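Local coordinates for protein vacuolar aminopeptidase 1 (Saccharomyces cerevisiae, PDB 5JGF) that removes N-terminal amino acids, preferably neutral or hydrophobic ones, from peptides in the yeast vacuole as a dodecameric zinc aminopeptidase of the M18 family, at residues Ala81-Gly89 with Phe456-Arg464; Trp335-Asp344 with Thr414-Ala425. One frame throughout, in Å; residues are numbered along the deposited sequence.

Interaction 1 (Ala81-Gly89 with Phe456-Arg464); sequences AEKGVGVIG and FNGFFKHWR
W463 lies against G86, whose CA stands 3.1 Å above one face of the indole and off toward its rim, while R464 CB sits over the opposite face. A side chain at G86 would run into W463 NE1, so a glycine is consistent with this close approach. The axes of strand 86-89 and helix 456-464 pass 9.1 Å apart at 154°. Further along, I88 sends CG1 away from its own carbonyl carbon (chi1 -66°) and, with chi2 extended, places CD1 between two rings, 3.6 Å from F456 CD2 and 3.6 Å from F460 CZ. F460 also turns its edge to G86 O, and F459 brings CE2 to 4.0 Å from I88 CG1. At the other end R464, bent at chi2 and chi3, curls back so that NH1 donates to K83 O (2.9 Å, 156°). The oxygen lies in the guanidinium plane, yet NH1 stands above the carbonyl plane; NH2 is salt-bridged to D468. A leucine in place of R464 would probably leave K83 O without this donor and D468 without its mate. The contact is thus mainly apolar, through I88 and W463, with one hydrogen bond at its partly exposed end.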
ATOM      1  N   ALA D  81     -50.382 -24.118  38.374  1.00 21.35           N
ATOM      2  CA  ALA D  81     -49.082 -23.471  38.215  1.00 21.37           C
ATOM      3  C   ALA D  81     -47.877 -24.402  38.175  1.00 23.02           C
ATOM      4  O   ALA D  81     -46.987 -24.241  37.336  1.00 21.12           O
ATOM      5  CB  ALA D  81     -48.889 -22.438  39.315  1.00 22.06           C
ATOM      6  N   GLU D  82     -47.839 -25.368  39.084  1.00 21.50           N
ATOM      7  CA  GLU D  82     -46.723 -26.300  39.155  1.00 22.07           C
ATOM      8  C   GLU D  82     -46.528 -27.144  37.897  1.00 20.33           C
ATOM      9  O   GLU D  82     -45.454 -27.708  37.685  1.00 20.28           O
ATOM     10  CB  GLU D  82     -46.884 -27.204  40.383  1.00 25.61           C
ATOM     11  CG  GLU D  82     -46.901 -26.439  41.706  1.00 30.38           C
ATOM     12  CD  GLU D  82     -48.218 -25.708  41.984  1.00 34.57           C
ATOM     13  OE1 GLU D  82     -48.221 -24.833  42.879  1.00 38.43           O
ATOM     14  OE2 GLU D  82     -49.249 -26.003  41.337  1.00 29.93           O
ATOM     15  N   LYS D  83     -47.560 -27.231  37.063  1.00 18.39           N
ATOM     16  CA  LYS D  83     -47.476 -28.000  35.825  1.00 18.82           C
ATOM     17  C   LYS D  83     -46.705 -27.241  34.744  1.00 18.05           C
ATOM     18  O   LYS D  83     -46.268 -27.825  33.747  1.00 16.65           O
ATOM     19  CB  LYS D  83     -48.877 -28.336  35.319  1.00 19.32           C
ATOM     20  CG  LYS D  83     -49.530 -29.474  36.093  1.00 21.57           C
ATOM     21  CD  LYS D  83     -48.790 -30.771  35.816  1.00 24.58           C
ATOM     22  CE  LYS D  83     -49.301 -31.917  36.657  1.00 28.72           C
ATOM     23  NZ  LYS D  83     -48.597 -33.178  36.288  1.00 28.31           N
ATOM     24  N   GLY D  84     -46.546 -25.939  34.954  1.00 17.61           N
ATOM     25  CA  GLY D  84     -45.830 -25.110  34.004  1.00 17.96           C
ATOM     26  C   GLY D  84     -46.502 -25.036  32.647  1.00 19.14           C
ATOM     27  O   GLY D  84     -47.669 -25.404  32.492  1.00 19.21           O
ATOM     28  N   VAL D  85     -45.759 -24.552  31.656  1.00 17.40           N
ATOM     29  CA  VAL D  85     -46.280 -24.426  30.303  1.00 15.66           C
ATOM     30  C   VAL D  85     -45.313 -25.072  29.311  1.00 16.46           C
ATOM     31  O   VAL D  85     -44.097 -24.914  29.433  1.00 15.75           O
ATOM     32  CB  VAL D  85     -46.466 -22.936  29.918  1.00 15.90           C
ATOM     33  CG1 VAL D  85     -47.122 -22.825  28.553  1.00 15.37           C
ATOM     34  CG2 VAL D  85     -47.301 -22.224  30.976  1.00 15.16           C
ATOM     35  N   GLY D  86     -45.862 -25.816  28.353  1.00 13.98           N
ATOM     36  CA  GLY D  86     -45.052 -26.457  27.327  1.00 14.59           C
ATOM     37  C   GLY D  86     -45.136 -25.533  26.131  1.00 14.42           C
ATOM     38  O   GLY D  86     -46.195 -25.410  25.515  1.00 13.11           O
ATOM     39  N   VAL D  87     -44.020 -24.892  25.793  1.00 14.69           N
ATOM     40  CA  VAL D  87     -44.003 -23.910  24.713  1.00 14.31           C
ATOM     41  C   VAL D  87     -43.084 -24.168  23.525  1.00 13.67           C
ATOM     42  O   VAL D  87     -41.977 -24.683  23.681  1.00 14.82           O
ATOM     43  CB  VAL D  87     -43.572 -22.520  25.255  1.00 13.32           C
ATOM     44  CG1 VAL D  87     -43.635 -21.481  24.141  1.00 13.13           C
ATOM     45  CG2 VAL D  87     -44.434 -22.113  26.442  1.00 12.95           C
ATOM     46  N   ILE D  88     -43.555 -23.797  22.339  1.00 13.44           N
ATOM     47  CA  ILE D  88     -42.719 -23.855  21.146  1.00 14.39           C
ATOM     48  C   ILE D  88     -42.833 -22.458  20.553  1.00 13.20           C
ATOM     49  O   ILE D  88     -43.929 -21.999  20.220  1.00 12.57           O
ATOM     50  CB  ILE D  88     -43.184 -24.866  20.075  1.00 14.11           C
ATOM     51  CG1 ILE D  88     -43.061 -26.298  20.597  1.00 15.52           C
ATOM     52  CG2 ILE D  88     -42.290 -24.723  18.831  1.00 15.38           C
ATOM     53  CD1 ILE D  88     -43.394 -27.355  19.554  1.00 13.44           C
ATOM     54  N   GLY D  89     -41.703 -21.766  20.449  1.00 13.27           N
ATOM     55  CA  GLY D  89     -41.714 -20.430  19.886  1.00 13.74           C
ATOM     56  C   GLY D  89     -40.927 -20.391  18.591  1.00 14.93           C
ATOM     57  O   GLY D  89     -39.798 -20.868  18.542  1.00 13.23           O
ATOM     58  N   PHE D 456     -41.904 -32.590  17.450  1.00 15.69           N
ATOM     59  CA  PHE D 456     -42.704 -31.612  18.183  1.00 14.37           C
ATOM     60  C   PHE D 456     -43.963 -32.232  18.779  1.00 17.40           C
ATOM     61  O   PHE D 456     -44.420 -31.821  19.848  1.00 17.18           O
ATOM     62  CB  PHE D 456     -43.085 -30.446  17.265  1.00 16.11           C
ATOM     63  CG  PHE D 456     -41.917 -29.586  16.859  1.00 15.62           C
ATOM     64  CD1 PHE D 456     -41.824 -29.084  15.565  1.00 14.82           C
ATOM     65  CD2 PHE D 456     -40.918 -29.271  17.774  1.00 16.00           C
ATOM     66  CE1 PHE D 456     -40.748 -28.283  15.185  1.00 15.77           C
ATOM     67  CE2 PHE D 456     -39.836 -28.469  17.404  1.00 17.24           C
ATOM     68  CZ  PHE D 456     -39.753 -27.976  16.109  1.00 15.83           C
ATOM     69  N   ASN D 457     -44.523 -33.215  18.081  1.00 16.44           N
ATOM     70  CA  ASN D 457     -45.721 -33.899  18.557  1.00 19.64           C
ATOM     71  C   ASN D 457     -45.317 -34.652  19.821  1.00 19.49           C
ATOM     72  O   ASN D 457     -46.022 -34.619  20.834  1.00 19.46           O
ATOM     73  CB  ASN D 457     -46.231 -34.883  17.500  1.00 21.28           C
ATOM     74  CG  ASN D 457     -47.574 -35.499  17.869  1.00 26.51           C
ATOM     75  OD1 ASN D 457     -47.833 -36.663  17.577  1.00 31.55           O
ATOM     76  ND2 ASN D 457     -48.437 -34.713  18.499  1.00 27.48           N
ATOM     77  N   GLY D 458     -44.164 -35.314  19.754  1.00 17.37           N
ATOM     78  CA  GLY D 458     -43.658 -36.053  20.897  1.00 17.49           C
ATOM     79  C   GLY D 458     -43.390 -35.135  22.076  1.00 17.86           C
ATOM     80  O   GLY D 458     -43.546 -35.531  23.235  1.00 16.94           O
ATOM     81  N   PHE D 459     -42.978 -33.904  21.786  1.00 17.04           N
ATOM     82  CA  PHE D 459     -42.706 -32.927  22.834  1.00 16.36           C
ATOM     83  C   PHE D 459     -43.975 -32.605  23.623  1.00 16.80           C
ATOM     84  O   PHE D 459     -43.979 -32.657  24.853  1.00 16.99           O
ATOM     85  CB  PHE D 459     -42.154 -31.629  22.235  1.00 15.65           C
ATOM     86  CG  PHE D 459     -42.145 -30.474  23.202  1.00 15.41           C
ATOM     87  CD1 PHE D 459     -41.222 -30.424  24.241  1.00 14.96           C
ATOM     88  CD2 PHE D 459     -43.076 -29.445  23.085  1.00 15.59           C
ATOM     89  CE1 PHE D 459     -41.225 -29.363  25.151  1.00 14.99           C
ATOM     90  CE2 PHE D 459     -43.090 -28.382  23.988  1.00 13.72           C
ATOM     91  CZ  PHE D 459     -42.162 -28.340  25.022  1.00 12.77           C
ATOM     92  N   PHE D 460     -45.050 -32.264  22.920  1.00 17.27           N
ATOM     93  CA  PHE D 460     -46.296 -31.929  23.602  1.00 16.61           C
ATOM     94  C   PHE D 460     -46.844 -33.109  24.400  1.00 18.64           C
ATOM     95  O   PHE D 460     -47.368 -32.937  25.501  1.00 16.98           O
ATOM     96  CB  PHE D 460     -47.344 -31.437  22.600  1.00 15.82           C
ATOM     97  CG  PHE D 460     -47.081 -30.047  22.088  1.00 16.08           C
ATOM     98  CD1 PHE D 460     -46.914 -28.989  22.976  1.00 14.68           C
ATOM     99  CD2 PHE D 460     -47.011 -29.791  20.721  1.00 15.65           C
ATOM    100  CE1 PHE D 460     -46.685 -27.696  22.516  1.00 14.62           C
ATOM    101  CE2 PHE D 460     -46.784 -28.499  20.250  1.00 16.14           C
ATOM    102  CZ  PHE D 460     -46.621 -27.451  21.149  1.00 13.36           C
ATOM    103  N   LYS D 461     -46.703 -34.307  23.853  1.00 18.82           N
ATOM    104  CA  LYS D 461     -47.193 -35.497  24.532  1.00 21.92           C
ATOM    105  C   LYS D 461     -46.404 -35.884  25.776  1.00 22.43           C
ATOM    106  O   LYS D 461     -46.990 -36.215  26.809  1.00 20.98           O
ATOM    107  CB  LYS D 461     -47.181 -36.697  23.584  1.00 24.54           C
ATOM    108  CG  LYS D 461     -48.234 -36.693  22.501  1.00 29.38           C
ATOM    109  CD  LYS D 461     -48.049 -37.913  21.610  1.00 35.07           C
ATOM    110  CE  LYS D 461     -49.143 -38.026  20.568  1.00 38.16           C
ATOM    111  NZ  LYS D 461     -48.891 -39.160  19.632  1.00 41.56           N
ATOM    112  N   HIS D 462     -45.077 -35.819  25.694  1.00 21.66           N
ATOM    113  CA  HIS D 462     -44.244 -36.272  26.801  1.00 22.88           C
ATOM    114  C   HIS D 462     -43.313 -35.324  27.560  1.00 20.00           C
ATOM    115  O   HIS D 462     -42.642 -35.765  28.491  1.00 17.56           O
ATOM    116  CB  HIS D 462     -43.410 -37.460  26.310  1.00 27.43           C
ATOM    117  CG  HIS D 462     -44.197 -38.469  25.531  1.00 33.87           C
ATOM    118  ND1 HIS D 462     -43.894 -38.803  24.228  1.00 36.95           N
ATOM    119  CD2 HIS D 462     -45.276 -39.214  25.869  1.00 36.91           C
ATOM    120  CE1 HIS D 462     -44.751 -39.711  23.798  1.00 39.48           C
ATOM    121  NE2 HIS D 462     -45.601 -39.978  24.774  1.00 39.29           N
ATOM    122  N   TRP D 463     -43.253 -34.045  27.204  1.00 17.76           N
ATOM    123  CA  TRP D 463     -42.325 -33.162  27.914  1.00 16.70           C
ATOM    124  C   TRP D 463     -42.571 -33.072  29.420  1.00 17.92           C
ATOM    125  O   TRP D 463     -41.622 -33.056  30.205  1.00 17.20           O
ATOM    126  CB  TRP D 463     -42.332 -31.748  27.320  1.00 14.90           C
ATOM    127  CG  TRP D 463     -43.434 -30.872  27.825  1.00 14.11           C
ATOM    128  CD1 TRP D 463     -44.686 -30.739  27.298  1.00 13.97           C
ATOM    129  CD2 TRP D 463     -43.395 -30.035  28.984  1.00 15.06           C
ATOM    130  NE1 TRP D 463     -45.429 -29.869  28.059  1.00 15.57           N
ATOM    131  CE2 TRP D 463     -44.662 -29.426  29.102  1.00 15.53           C
ATOM    132  CE3 TRP D 463     -42.411 -29.744  29.939  1.00 16.00           C
ATOM    133  CZ2 TRP D 463     -44.973 -28.535  30.139  1.00 16.80           C
ATOM    134  CZ3 TRP D 463     -42.720 -28.859  30.970  1.00 17.89           C
ATOM    135  CH2 TRP D 463     -43.994 -28.266  31.059  1.00 16.39           C
ATOM    136  N   ARG D 464     -43.834 -33.008  29.828  1.00 17.30           N
ATOM    137  CA  ARG D 464     -44.148 -32.896  31.250  1.00 19.63           C
ATOM    138  C   ARG D 464     -43.637 -34.110  32.022  1.00 19.72           C
ATOM    139  O   ARG D 464     -42.996 -33.966  33.064  1.00 20.27           O
ATOM    140  CB  ARG D 464     -45.661 -32.734  31.452  1.00 17.45           C
ATOM    141  CG  ARG D 464     -46.094 -32.435  32.892  1.00 17.41           C
ATOM    142  CD  ARG D 464     -45.474 -31.149  33.438  1.00 15.42           C
ATOM    143  NE  ARG D 464     -44.198 -31.389  34.108  1.00 15.62           N
ATOM    144  CZ  ARG D 464     -43.403 -30.435  34.588  1.00 17.26           C
ATOM    145  NH1 ARG D 464     -43.738 -29.156  34.474  1.00 16.42           N
ATOM    146  NH2 ARG D 464     -42.272 -30.763  35.197  1.00 18.31           N
TER

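Interaction 2 (Trp335-Asp344 with Thr414-Ala425); sequences WANSIILSAD and TIGPSLASQTGA. With ZN (zinc ion), chain K.
The dinuclear zinc site of the M18 aminopeptidase borders this contact: D344 chelates one zinc ion through OD1 at 2.1 Å and, more loosely, OD2 at 2.6 Å. H91 and D262 complete the protein ligands of that ion, and two waters also bind it. T414 lies alongside the carboxylate, its CG2 3.9 Å from D344 OD2. A further water donates to D344 OD2 and accepts from I415 N, linking the metal ligand to the approach of helix 416-423. There T414 OG1 caps the helix by accepting from G416 N, and D429 OD1 is hydrogen-bonded to both T414 OG1 and S342 OG. S342 OG is also 3.3 Å from G416 N, but the angle is too poor for a hydrogen bond. Helix 416-423 runs nearly antiparallel to residues 339-343 (159° between the short axes) and leads into strand 426-434, the parallel neighbour of strand 339-347 in the mixed sheet. I340 faces this helix, its CG2 meeting L419 CD1 and its CD1 touching T423 OG1 and A425 CB. At the far end T423 CG2 stands over the six-membered ring of W335, 3.8 Å from its centroid and 3° off the normal, a CH-pi contact. With chi1 at 63°, T423 OG1 is swung away from the indole; it donates to L419 O and accepts from A425 N in an ST turn, leaving the methyl for the ring. A425 CB lies against both W335 CE3 and I340 CD1 and comes nearest to W335 O, at 3.3 Å.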
ATOM      1  N   TRP D 335     -43.525 -20.380  35.296  1.00 15.55           N
ATOM      2  CA  TRP D 335     -42.357 -20.391  34.427  1.00 15.88           C
ATOM      3  C   TRP D 335     -41.211 -21.244  34.950  1.00 16.39           C
ATOM      4  O   TRP D 335     -40.489 -21.861  34.165  1.00 14.31           O
ATOM      5  CB  TRP D 335     -41.903 -18.953  34.158  1.00 16.47           C
ATOM      6  CG  TRP D 335     -42.888 -18.219  33.291  1.00 18.34           C
ATOM      7  CD1 TRP D 335     -43.594 -17.095  33.613  1.00 17.37           C
ATOM      8  CD2 TRP D 335     -43.307 -18.593  31.971  1.00 18.17           C
ATOM      9  NE1 TRP D 335     -44.430 -16.748  32.577  1.00 17.50           N
ATOM     10  CE2 TRP D 335     -44.275 -17.651  31.557  1.00 19.64           C
ATOM     11  CE3 TRP D 335     -42.960 -19.634  31.099  1.00 18.72           C
ATOM     12  CZ2 TRP D 335     -44.902 -17.719  30.307  1.00 19.18           C
ATOM     13  CZ3 TRP D 335     -43.583 -19.702  29.855  1.00 20.41           C
ATOM     14  CH2 TRP D 335     -44.544 -18.749  29.473  1.00 19.73           C
ATOM     15  N   ALA D 336     -41.047 -21.303  36.268  1.00 15.44           N
ATOM     16  CA  ALA D 336     -39.978 -22.112  36.840  1.00 16.50           C
ATOM     17  C   ALA D 336     -40.194 -23.578  36.468  1.00 17.07           C
ATOM     18  O   ALA D 336     -39.240 -24.351  36.379  1.00 17.13           O
ATOM     19  CB  ALA D 336     -39.940 -21.950  38.357  1.00 16.97           C
ATOM     20  N   ASN D 337     -41.449 -23.950  36.234  1.00 14.61           N
ATOM     21  CA  ASN D 337     -41.790 -25.325  35.878  1.00 16.10           C
ATOM     22  C   ASN D 337     -42.071 -25.524  34.391  1.00 15.98           C
ATOM     23  O   ASN D 337     -42.575 -26.571  33.994  1.00 15.17           O
ATOM     24  CB  ASN D 337     -43.020 -25.780  36.675  1.00 17.01           C
ATOM     25  CG  ASN D 337     -42.704 -26.053  38.131  1.00 18.23           C
ATOM     26  OD1 ASN D 337     -42.058 -27.051  38.461  1.00 17.01           O
ATOM     27  ND2 ASN D 337     -43.152 -25.164  39.013  1.00 17.50           N
ATOM     28  N   SER D 338     -41.731 -24.531  33.572  1.00 16.57           N
ATOM     29  CA  SER D 338     -41.987 -24.605  32.136  1.00 14.81           C
ATOM     30  C   SER D 338     -40.772 -24.965  31.285  1.00 15.21           C
ATOM     31  O   SER D 338     -39.630 -24.883  31.733  1.00 14.71           O
ATOM     32  CB  SER D 338     -42.537 -23.263  31.637  1.00 15.22           C
ATOM     33  OG  SER D 338     -43.703 -22.869  32.344  1.00 14.26           O
ATOM     34  N   ILE D 339     -41.040 -25.372  30.049  1.00 14.92           N
ATOM     35  CA  ILE D 339     -39.994 -25.700  29.086  1.00 13.57           C
ATOM     36  C   ILE D 339     -40.358 -25.002  27.785  1.00 15.12           C
ATOM     37  O   ILE D 339     -41.453 -25.189  27.252  1.00 14.71           O
ATOM     38  CB  ILE D 339     -39.885 -27.224  28.815  1.00 14.75           C
ATOM     39  CG1 ILE D 339     -39.235 -27.935  30.008  1.00 14.66           C
ATOM     40  CG2 ILE D 339     -39.058 -27.468  27.546  1.00 16.52           C
ATOM     41  CD1 ILE D 339     -37.799 -27.506  30.291  1.00 13.09           C
ATOM     42  N   ILE D 340     -39.448 -24.175  27.284  1.00 13.53           N
ATOM     43  CA  ILE D 340     -39.690 -23.472  26.038  1.00 12.92           C
ATOM     44  C   ILE D 340     -38.753 -24.009  24.969  1.00 14.55           C
ATOM     45  O   ILE D 340     -37.543 -24.085  25.178  1.00 14.16           O
ATOM     46  CB  ILE D 340     -39.423 -21.951  26.168  1.00 12.42           C
ATOM     47  CG1 ILE D 340     -40.355 -21.331  27.215  1.00 14.48           C
ATOM     48  CG2 ILE D 340     -39.631 -21.272  24.814  1.00 13.27           C
ATOM     49  CD1 ILE D 340     -40.114 -19.834  27.443  1.00 11.83           C
ATOM     50  N   LEU D 341     -39.314 -24.415  23.837  1.00 13.27           N
ATOM     51  CA  LEU D 341     -38.484 -24.870  22.738  1.00 14.81           C
ATOM     52  C   LEU D 341     -38.463 -23.694  21.779  1.00 13.93           C
ATOM     53  O   LEU D 341     -39.496 -23.321  21.227  1.00 15.36           O
ATOM     54  CB  LEU D 341     -39.077 -26.090  22.016  1.00 14.44           C
ATOM     55  CG  LEU D 341     -39.225 -27.428  22.747  1.00 14.14           C
ATOM     56  CD1 LEU D 341     -39.548 -28.521  21.729  1.00 14.62           C
ATOM     57  CD2 LEU D 341     -37.940 -27.771  23.490  1.00 13.81           C
ATOM     58  N   SER D 342     -37.297 -23.079  21.621  1.00 13.39           N
ATOM     59  CA  SER D 342     -37.147 -21.973  20.686  1.00 13.47           C
ATOM     60  C   SER D 342     -36.793 -22.682  19.385  1.00 15.09           C
ATOM     61  O   SER D 342     -35.652 -23.098  19.193  1.00 13.87           O
ATOM     62  CB  SER D 342     -36.000 -21.058  21.118  1.00 13.88           C
ATOM     63  OG  SER D 342     -35.743 -20.080  20.128  1.00 14.11           O
ATOM     64  N   ALA D 343     -37.780 -22.840  18.508  1.00 15.00           N
ATOM     65  CA  ALA D 343     -37.578 -23.551  17.254  1.00 14.67           C
ATOM     66  C   ALA D 343     -37.273 -22.636  16.082  1.00 15.31           C
ATOM     67  O   ALA D 343     -38.160 -21.968  15.553  1.00 14.15           O
ATOM     68  CB  ALA D 343     -38.807 -24.410  16.942  1.00 16.22           C
ATOM     69  N   ASP D 344     -36.004 -22.612  15.687  1.00 14.24           N
ATOM     70  CA  ASP D 344     -35.561 -21.799  14.564  1.00 12.72           C
ATOM     71  C   ASP D 344     -34.595 -22.668  13.768  1.00 12.58           C
ATOM     72  O   ASP D 344     -33.753 -23.363  14.337  1.00 13.86           O
ATOM     73  CB  ASP D 344     -34.854 -20.531  15.057  1.00 12.46           C
ATOM     74  CG  ASP D 344     -34.756 -19.462  13.981  1.00 12.88           C
ATOM     75  OD1 ASP D 344     -35.105 -19.755  12.822  1.00 12.52           O
ATOM     76  OD2 ASP D 344     -34.330 -18.328  14.296  1.00 12.40           O
ATOM     77  N   THR D 414     -31.125 -16.108  17.738  1.00 17.67           N
ATOM     78  CA  THR D 414     -32.522 -16.533  17.723  1.00 15.84           C
ATOM     79  C   THR D 414     -33.261 -15.784  18.829  1.00 16.01           C
ATOM     80  O   THR D 414     -32.668 -14.979  19.544  1.00 16.03           O
ATOM     81  CB  THR D 414     -32.674 -18.037  18.018  1.00 15.94           C
ATOM     82  OG1 THR D 414     -32.372 -18.273  19.398  1.00 16.21           O
ATOM     83  CG2 THR D 414     -31.733 -18.864  17.150  1.00 15.72           C
ATOM     84  N   ILE D 415     -34.553 -16.063  18.966  1.00 14.91           N
ATOM     85  CA  ILE D 415     -35.364 -15.428  19.997  1.00 14.05           C
ATOM     86  C   ILE D 415     -35.198 -16.178  21.319  1.00 13.39           C
ATOM     87  O   ILE D 415     -35.737 -15.764  22.345  1.00 12.54           O
ATOM     88  CB  ILE D 415     -36.865 -15.455  19.626  1.00 13.94           C
ATOM     89  CG1 ILE D 415     -37.340 -16.905  19.502  1.00 15.01           C
ATOM     90  CG2 ILE D 415     -37.100 -14.707  18.317  1.00 14.73           C
ATOM     91  CD1 ILE D 415     -38.818 -17.050  19.164  1.00 16.68           C
ATOM     92  N   GLY D 416     -34.456 -17.282  21.281  1.00 11.88           N
ATOM     93  CA  GLY D 416     -34.257 -18.104  22.467  1.00 13.69           C
ATOM     94  C   GLY D 416     -33.856 -17.370  23.733  1.00 14.13           C
ATOM     95  O   GLY D 416     -34.556 -17.446  24.749  1.00 14.52           O
ATOM     96  N   PRO D 417     -32.711 -16.675  23.717  1.00 13.19           N
ATOM     97  CA  PRO D 417     -32.245 -15.935  24.891  1.00 12.52           C
ATOM     98  C   PRO D 417     -33.279 -14.924  25.396  1.00 13.89           C
ATOM     99  O   PRO D 417     -33.430 -14.735  26.604  1.00 13.76           O
ATOM    100  CB  PRO D 417     -30.966 -15.276  24.389  1.00 12.62           C
ATOM    101  CG  PRO D 417     -30.423 -16.319  23.454  1.00 13.88           C
ATOM    102  CD  PRO D 417     -31.658 -16.746  22.684  1.00 13.26           C
ATOM    103  N   SER D 418     -33.987 -14.279  24.470  1.00 12.54           N
ATOM    104  CA  SER D 418     -35.005 -13.301  24.840  1.00 13.98           C
ATOM    105  C   SER D 418     -36.142 -13.973  25.613  1.00 14.35           C
ATOM    106  O   SER D 418     -36.534 -13.506  26.682  1.00 12.85           O
ATOM    107  CB  SER D 418     -35.577 -12.610  23.594  1.00 12.84           C
ATOM    108  OG  SER D 418     -34.611 -11.782  22.969  1.00 16.29           O
ATOM    109  N   LEU D 419     -36.668 -15.071  25.074  1.00 13.68           N
ATOM    110  CA  LEU D 419     -37.763 -15.771  25.746  1.00 14.46           C
ATOM    111  C   LEU D 419     -37.340 -16.309  27.113  1.00 15.06           C
ATOM    112  O   LEU D 419     -38.087 -16.200  28.086  1.00 15.59           O
ATOM    113  CB  LEU D 419     -38.290 -16.914  24.870  1.00 13.67           C
ATOM    114  CG  LEU D 419     -38.933 -16.509  23.539  1.00 14.98           C
ATOM    115  CD1 LEU D 419     -39.472 -17.747  22.840  1.00 14.88           C
ATOM    116  CD2 LEU D 419     -40.056 -15.503  23.786  1.00 14.24           C
ATOM    117  N   ALA D 420     -36.139 -16.875  27.193  1.00 14.99           N
ATOM    118  CA  ALA D 420     -35.639 -17.417  28.455  1.00 15.02           C
ATOM    119  C   ALA D 420     -35.486 -16.328  29.518  1.00 16.01           C
ATOM    120  O   ALA D 420     -35.868 -16.514  30.678  1.00 15.34           O
ATOM    121  CB  ALA D 420     -34.300 -18.118  28.228  1.00 15.26           C
ATOM    122  N   SER D 421     -34.929 -15.191  29.119  1.00 14.11           N
ATOM    123  CA  SER D 421     -34.712 -14.081  30.038  1.00 14.62           C
ATOM    124  C   SER D 421     -36.018 -13.433  30.476  1.00 15.31           C
ATOM    125  O   SER D 421     -36.187 -13.082  31.643  1.00 14.13           O
ATOM    126  CB  SER D 421     -33.825 -13.019  29.378  1.00 15.98           C
ATOM    127  OG  SER D 421     -32.578 -13.577  29.002  1.00 22.64           O
ATOM    128  N   GLN D 422     -36.936 -13.276  29.529  1.00 14.10           N
ATOM    129  CA  GLN D 422     -38.221 -12.647  29.800  1.00 16.00           C
ATOM    130  C   GLN D 422     -39.117 -13.481  30.712  1.00 16.83           C
ATOM    131  O   GLN D 422     -39.818 -12.935  31.564  1.00 16.80           O
ATOM    132  CB  GLN D 422     -38.931 -12.349  28.475  1.00 15.47           C
ATOM    133  CG  GLN D 422     -38.189 -11.305  27.638  1.00 15.71           C
ATOM    134  CD  GLN D 422     -38.673 -11.206  26.200  1.00 17.49           C
ATOM    135  OE1 GLN D 422     -38.020 -10.573  25.367  1.00 16.17           O
ATOM    136  NE2 GLN D 422     -39.814 -11.823  25.899  1.00 15.64           N
ATOM    137  N   THR D 423     -39.085 -14.798  30.543  1.00 15.39           N
ATOM    138  CA  THR D 423     -39.922 -15.684  31.353  1.00 16.61           C
ATOM    139  C   THR D 423     -39.209 -16.272  32.565  1.00 18.37           C
ATOM    140  O   THR D 423     -39.822 -16.483  33.615  1.00 16.70           O
ATOM    141  CB  THR D 423     -40.456 -16.864  30.520  1.00 14.84           C
ATOM    142  OG1 THR D 423     -39.353 -17.656  30.061  1.00 15.08           O
ATOM    143  CG2 THR D 423     -41.259 -16.364  29.321  1.00 16.03           C
ATOM    144  N   GLY D 424     -37.915 -16.540  32.416  1.00 17.25           N
ATOM    145  CA  GLY D 424     -37.153 -17.142  33.495  1.00 16.40           C
ATOM    146  C   GLY D 424     -37.232 -18.656  33.367  1.00 16.03           C
ATOM    147  O   GLY D 424     -36.729 -19.392  34.215  1.00 16.77           O
ATOM    148  N   ALA D 425     -37.864 -19.117  32.290  1.00 15.32           N
ATOM    149  CA  ALA D 425     -38.034 -20.546  32.035  1.00 14.72           C
ATOM    150  C   ALA D 425     -36.891 -21.151  31.232  1.00 15.61           C
ATOM    151  O   ALA D 425     -36.332 -20.505  30.347  1.00 15.39           O
ATOM    152  CB  ALA D 425     -39.351 -20.791  31.300  1.00 11.77           C
TER
HETATM  153 ZN    ZN K 601     -34.690 -17.921  11.800  1.00 15.68          ZN
HETATM  154  O   HOH W   1     -35.721 -17.539  16.506  1.00 16.10           O
HETATM  155  O   HOH W   2     -32.627 -19.168  11.610  1.00 13.45           O
HETATM  156  O   HOH W   3     -33.620 -16.183  11.654  1.00 22.31           O

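How the interactions relate
From the N terminus, the chain first lays down 81-89, which enters the mixed sheet as strand 86-91. It next supplies 335-344, on the adjacent parallel strand 339-347. Residues 414-425 follow and close interaction 2 across 69 intervening residues; only then does 456-464 return, on helix 448-468, to close interaction 1 across 366. The shorter loop thus lies wholly within the longer one, and the two do not cross. Their centres are 12 Å apart, joined where V87 O lies 2.7 Å from L341 N and V85 N 2.7 Å from S338 OG. I339 and L341 touch helix 448-468, whereas I340 and S342 meet helix 416-423, so the alternating strand ties a helix to each sheet face.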